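PDB 4DXF: staphylococcal enterotoxin-like toxin from Staphylococcus aureus, which probably binds carbohydrates, as a staphylococcal superantigen-like protein built from an OB-fold domain and a beta-grasp domain. Local coordinates for residues I55-L60 and Y87-Y92; R20-K25 and V81-N86. All coordinates share one frame; numbering follows the deposited sequence. Where two conformers were deposited one is given.

Contact 1 (I55-L60 and Y87-Y92); sequences IYKIAL and YNLEKY
Lys57 and Lys91 make the backbone hydrogen bond of this contact. Lys57 N donates to Lys91 O over 2.8 Å. One residue on, Tyr92 CA brings a CA-H...O contact of 3.3 Å to Lys57 O. Lys57 and Tyr92 form a parallel beta bridge, with both side chains on the same sheet face. Strand 92-99 thus begins beside strand 56-59 in the OB-fold sheet.

Apolar packing follows on that face. The Lys57 chain crosses Leu89 at about a right angle. Its CB lies 3.9 Å from Leu89 CD1, while its CE meets Leu89 CD2. Bends at chi2 and chi4 carry the amine away to Asn48. Ala59 CB touches Tyr92 CE2 at 4.1 Å.

Tyr56 and Lys91 lie side by side and point the same way. Tyr56 CD2 is 3.9 Å from Lys91 CB. With CG anti to the carbonyl carbon in both (chi1 -55° each), the two side chains leave their backbones in the same sense and run alongside. A water joins their ends: it donates to Tyr56 OH at 2.8 Å and accepts from Lys91 NZ at 2.9 Å. Asp52 also bonds the Tyr56 hydroxyl, and Phe54 makes a cation-pi contact with Lys91.

The two lysines pack through their methylenes, while their amines find polar or aromatic partners. The hydroxyl of the largely buried Tyr56 is satisfied by a carboxylate and a water.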
# COMPACT_ATOMS: atom_id res chain seq x y z
N ILE A 55 8.05 -17.42 -9.20
CA ILE A 55 6.97 -16.79 -9.91
C ILE A 55 6.01 -16.14 -8.90
O ILE A 55 5.34 -16.88 -8.13
CB ILE A 55 6.22 -17.86 -10.77
CG1 ILE A 55 7.19 -18.65 -11.69
CG2 ILE A 55 5.15 -17.26 -11.54
CD1 ILE A 55 6.42 -19.71 -12.56
N TYR A 56 5.94 -14.82 -8.89
CA TYR A 56 5.01 -14.12 -8.00
C TYR A 56 3.66 -14.00 -8.58
O TYR A 56 3.44 -13.54 -9.70
CB TYR A 56 5.51 -12.77 -7.46
CG TYR A 56 6.81 -12.83 -6.77
CD1 TYR A 56 7.99 -13.07 -7.46
CD2 TYR A 56 6.90 -12.63 -5.35
CE1 TYR A 56 9.23 -13.16 -6.78
CE2 TYR A 56 8.14 -12.70 -4.69
CZ TYR A 56 9.28 -12.92 -5.40
OH TYR A 56 10.47 -12.99 -4.75
N LYS A 57 2.65 -14.48 -7.81
CA LYS A 57 1.28 -14.41 -8.29
C LYS A 57 0.60 -13.21 -7.70
O LYS A 57 0.34 -13.18 -6.47
CB LYS A 57 0.51 -15.66 -7.82
CG LYS A 57 1.13 -16.98 -8.29
CD LYS A 57 0.33 -17.57 -9.39
CE LYS A 57 1.08 -18.84 -9.78
NZ LYS A 57 1.30 -18.77 -11.20
N ILE A 58 0.27 -12.25 -8.52
CA ILE A 58 -0.31 -11.00 -8.05
C ILE A 58 -1.82 -10.97 -8.31
O ILE A 58 -2.32 -10.81 -9.47
CB ILE A 58 0.38 -9.69 -8.65
CG1 ILE A 58 1.94 -9.73 -8.60
CG2 ILE A 58 -0.24 -8.30 -8.13
CD1 ILE A 58 2.52 -9.86 -7.11
N ALA A 59 -2.61 -11.11 -7.22
CA ALA A 59 -4.05 -11.00 -7.42
C ALA A 59 -4.62 -9.78 -8.10
O ALA A 59 -4.35 -8.61 -7.74
CB ALA A 59 -4.82 -11.31 -6.05
N LEU A 60 -5.46 -10.00 -9.12
CA LEU A 60 -6.11 -8.90 -9.82
C LEU A 60 -7.48 -8.60 -9.19
O LEU A 60 -8.47 -9.29 -9.45
CB LEU A 60 -6.25 -9.19 -11.30
CG LEU A 60 -4.87 -9.52 -11.91
CD1 LEU A 60 -4.95 -10.13 -13.34
CD2 LEU A 60 -4.03 -8.21 -11.96
N TYR A 87 -5.43 -20.04 -1.88
CA TYR A 87 -5.30 -20.52 -3.24
C TYR A 87 -4.17 -21.51 -3.34
O TYR A 87 -3.81 -21.93 -4.45
CB TYR A 87 -5.08 -19.37 -4.25
CG TYR A 87 -6.17 -18.34 -4.27
CD1 TYR A 87 -7.33 -18.54 -5.01
CD2 TYR A 87 -6.05 -17.13 -3.56
CE1 TYR A 87 -8.36 -17.59 -5.04
CE2 TYR A 87 -7.07 -16.17 -3.61
CZ TYR A 87 -8.23 -16.43 -4.33
OH TYR A 87 -9.25 -15.47 -4.38
N ASN A 88 -3.62 -21.88 -2.19
CA ASN A 88 -2.42 -22.70 -2.10
C ASN A 88 -1.24 -22.17 -2.96
O ASN A 88 -0.53 -22.92 -3.62
CB ASN A 88 -2.73 -24.20 -2.36
CG ASN A 88 -1.65 -25.14 -1.78
OD1 ASN A 88 -1.19 -24.98 -0.64
ND2 ASN A 88 -1.25 -26.15 -2.57
N LEU A 89 -1.00 -20.86 -2.91
CA LEU A 89 0.11 -20.27 -3.70
C LEU A 89 1.27 -19.87 -2.82
O LEU A 89 1.07 -19.30 -1.76
CB LEU A 89 -0.41 -19.06 -4.45
CG LEU A 89 -1.44 -19.38 -5.51
CD1 LEU A 89 -1.96 -18.07 -6.08
CD2 LEU A 89 -0.84 -20.31 -6.63
N GLU A 90 2.49 -20.18 -3.24
CA GLU A 90 3.65 -19.97 -2.40
C GLU A 90 3.99 -18.45 -2.23
O GLU A 90 4.44 -17.98 -1.15
CB GLU A 90 4.81 -20.73 -3.02
CG GLU A 90 6.13 -20.73 -2.27
CD GLU A 90 7.27 -21.42 -3.07
OE1 GLU A 90 7.01 -21.93 -4.22
OE2 GLU A 90 8.42 -21.44 -2.54
N LYS A 91 3.83 -17.73 -3.33
CA LYS A 91 4.21 -16.30 -3.46
C LYS A 91 3.04 -15.56 -4.03
O LYS A 91 2.72 -15.60 -5.22
CB LYS A 91 5.45 -16.15 -4.36
CG LYS A 91 6.59 -16.94 -3.89
CD LYS A 91 7.32 -16.29 -2.70
CE LYS A 91 8.57 -17.04 -2.35
NZ LYS A 91 9.25 -16.40 -1.20
N TYR A 92 2.34 -14.88 -3.14
CA TYR A 92 1.11 -14.31 -3.42
C TYR A 92 1.11 -12.96 -2.72
O TYR A 92 1.58 -12.86 -1.56
CB TYR A 92 0.03 -15.24 -2.80
CG TYR A 92 -1.30 -14.67 -2.69
CD1 TYR A 92 -1.68 -13.94 -1.54
CD2 TYR A 92 -2.27 -14.89 -3.67
CE1 TYR A 92 -2.97 -13.39 -1.40
CE2 TYR A 92 -3.54 -14.30 -3.55
CZ TYR A 92 -3.87 -13.58 -2.38
OH TYR A 92 -5.14 -13.08 -2.26
O HOH W 1 10.56 -13.94 -2.08

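Contact 2 (R20-K25 and V81-N86); sequences RAYYTK and VLEENN
The end of the N-terminal helix 17-22 and the turn after it meet the loop between strands 76-80 and 92-99 of the OB-fold domain. Tyr22 from the helix end and Lys25 from the turn reach across. Tyr22 to Lys25 is a type I beta turn, closed by Lys25 N bonding to Tyr22 O. Next to Tyr22, Tyr23 packs against helix 138-153 of the beta-grasp domain and bonds Asp142, so the helix end stands between the two domains.

Tyr22 OH donates to Glu83 OE2 over 2.7 Å. The hydroxyl comes from above the carboxylate plane, 49° out of it. Seen from the tyrosine, Glu83 CD and OE2 lie at the ring edge, and Tyr22 CE1 is 3.4 Å from Glu83 OE2. Ring and carboxylate planes are 84° apart, close to perpendicular. Tyr22 CG is anti to the backbone N (chi1 179°), and this carries the ring out toward the loop. Lys181 makes a cation-pi contact with the Tyr22 ring and a long, weak ion pair with Glu83.

Lys25 NZ donates to Leu82 O over 3.1 Å, in the carbonyl plane and on a lone pair. Bends at chi3 and chi4 curl the chain round to that oxygen. A water accepts from the same amine at 2.9 Å and from Glu84 N at 3.0 Å. Lower down the chain, Lys25 CB rests on Val81 CG1 at 4.1 Å. Lys25 CE lies at a similar distance from Glu83 CG, the two side chains crossing at about a right angle.

The grip is therefore polar at both points. Lys25 holds loop backbone directly and through water, and does not pair with Glu83: its NZ is 6.4 Å from Glu83 OE1. Glu83 instead takes a phenol hydrogen bond.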
# COMPACT_ATOMS: atom_id res chain seq x y z
N ARG A 20 -1.15 -4.80 13.81
CA ARG A 20 0.25 -4.51 13.98
C ARG A 20 1.07 -5.59 13.25
O ARG A 20 2.15 -5.29 12.72
CB ARG A 20 0.64 -4.51 15.46
CG ARG A 20 1.95 -3.88 15.73
CD ARG A 20 2.28 -3.89 17.26
NE ARG A 20 3.44 -3.01 17.45
CZ ARG A 20 4.68 -3.37 17.12
NH1 ARG A 20 4.94 -4.59 16.66
NH2 ARG A 20 5.67 -2.51 17.26
N ALA A 21 0.59 -6.83 13.24
CA ALA A 21 1.30 -7.93 12.60
C ALA A 21 1.36 -7.63 11.10
O ALA A 21 2.42 -7.77 10.47
CB ALA A 21 0.59 -9.32 12.84
N TYR A 22 0.23 -7.26 10.55
CA TYR A 22 0.09 -7.20 9.08
C TYR A 22 1.00 -6.09 8.61
O TYR A 22 1.83 -6.28 7.66
CB TYR A 22 -1.36 -6.94 8.66
CG TYR A 22 -1.48 -6.87 7.15
CD1 TYR A 22 -1.38 -8.03 6.39
CD2 TYR A 22 -1.57 -5.64 6.51
CE1 TYR A 22 -1.44 -7.95 4.98
CE2 TYR A 22 -1.63 -5.55 5.10
CZ TYR A 22 -1.58 -6.70 4.35
OH TYR A 22 -1.63 -6.59 2.94
N TYR A 23 0.91 -4.95 9.28
CA TYR A 23 1.64 -3.74 8.83
C TYR A 23 3.12 -3.65 9.23
O TYR A 23 3.79 -2.66 8.96
CB TYR A 23 0.83 -2.50 9.14
CG TYR A 23 -0.41 -2.28 8.25
CD1 TYR A 23 -0.26 -1.92 6.91
CD2 TYR A 23 -1.70 -2.52 8.73
CE1 TYR A 23 -1.36 -1.71 6.09
CE2 TYR A 23 -2.81 -2.28 7.95
CZ TYR A 23 -2.63 -1.93 6.56
OH TYR A 23 -3.69 -1.70 5.75
N THR A 24 3.64 -4.72 9.83
CA THR A 24 5.07 -4.84 10.07
C THR A 24 5.70 -5.95 9.19
O THR A 24 6.87 -6.26 9.33
CB THR A 24 5.39 -5.07 11.60
OG1 THR A 24 4.61 -6.15 12.11
CG2 THR A 24 5.06 -3.80 12.33
N LYS A 25 4.86 -6.57 8.36
CA LYS A 25 5.31 -7.53 7.35
C LYS A 25 6.34 -6.89 6.42
O LYS A 25 6.34 -5.67 6.22
CB LYS A 25 4.13 -8.05 6.53
CG LYS A 25 3.43 -9.17 7.26
CD LYS A 25 2.06 -9.34 6.73
CE LYS A 25 1.93 -10.36 5.67
NZ LYS A 25 2.45 -11.78 5.81
N VAL A 81 3.55 -7.39 -0.92
CA VAL A 81 3.60 -7.79 0.49
C VAL A 81 3.16 -9.27 0.46
O VAL A 81 1.97 -9.51 0.15
CB VAL A 81 2.57 -6.94 1.32
CG1 VAL A 81 2.60 -7.43 2.83
CG2 VAL A 81 2.93 -5.47 1.31
N LEU A 82 4.08 -10.22 0.67
CA LEU A 82 3.75 -11.66 0.51
C LEU A 82 2.80 -12.00 1.69
O LEU A 82 2.99 -11.50 2.80
CB LEU A 82 4.94 -12.55 0.59
CG LEU A 82 5.98 -12.34 -0.53
CD1 LEU A 82 7.18 -13.16 -0.22
CD2 LEU A 82 5.22 -12.77 -1.80
N GLU A 83 1.76 -12.75 1.37
CA GLU A 83 0.72 -13.06 2.38
C GLU A 83 0.33 -14.51 2.27
O GLU A 83 0.49 -15.13 1.21
CB GLU A 83 -0.53 -12.26 2.07
CG GLU A 83 -0.50 -10.83 2.41
CD GLU A 83 -1.86 -10.13 2.22
OE1 GLU A 83 -2.93 -10.67 2.62
OE2 GLU A 83 -1.90 -8.99 1.75
N GLU A 84 -0.20 -15.07 3.36
CA GLU A 84 -0.81 -16.38 3.19
C GLU A 84 -2.19 -16.27 2.53
O GLU A 84 -2.80 -15.19 2.44
CB GLU A 84 -0.66 -17.27 4.45
CG GLU A 84 0.77 -17.86 4.49
CD GLU A 84 1.06 -18.77 5.66
OE1 GLU A 84 1.25 -19.99 5.44
OE2 GLU A 84 1.12 -18.26 6.81
N ASN A 85 -2.62 -17.36 1.93
CA ASN A 85 -3.76 -17.28 1.04
C ASN A 85 -4.50 -18.62 0.97
O ASN A 85 -3.98 -19.64 1.46
CB ASN A 85 -3.29 -16.84 -0.36
CG ASN A 85 -2.41 -17.87 -1.03
OD1 ASN A 85 -2.90 -18.66 -1.82
ND2 ASN A 85 -1.11 -17.85 -0.74
N ASN A 86 -5.70 -18.60 0.39
CA ASN A 86 -6.56 -19.79 0.26
C ASN A 86 -6.47 -20.42 -1.12
O ASN A 86 -7.35 -21.21 -1.52
CB ASN A 86 -8.01 -19.40 0.49
CG ASN A 86 -8.27 -18.87 1.88
OD1 ASN A 86 -8.86 -17.80 2.06
ND2 ASN A 86 -7.80 -19.59 2.87
O HOH W 2 0.06 -13.43 5.81

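In the fold
Contacts 1 and 2 share one connection. The chain runs from strand 76-80 through 81-86 and 87-92 into strand 92-99. Contact 2 ties the first half to the N-terminal helix end; contact 1 ties the second half to strand 56-59. Their centres are 13 Å apart, and they touch directly. Tyr92 O is 2.9 Å from Glu83 N, a probable hydrogen bond. Leu82 CD2 packs on Tyr56 CD2 at 3.9 Å, and Asn85 ND2 lies 3.5 Å from Tyr92 CB. Asn85 also braces the bend between them through Tyr87 N and Leu89 O. Both contacts belong to the OB-fold domain; contact 2 lies nearer the centre of the chain.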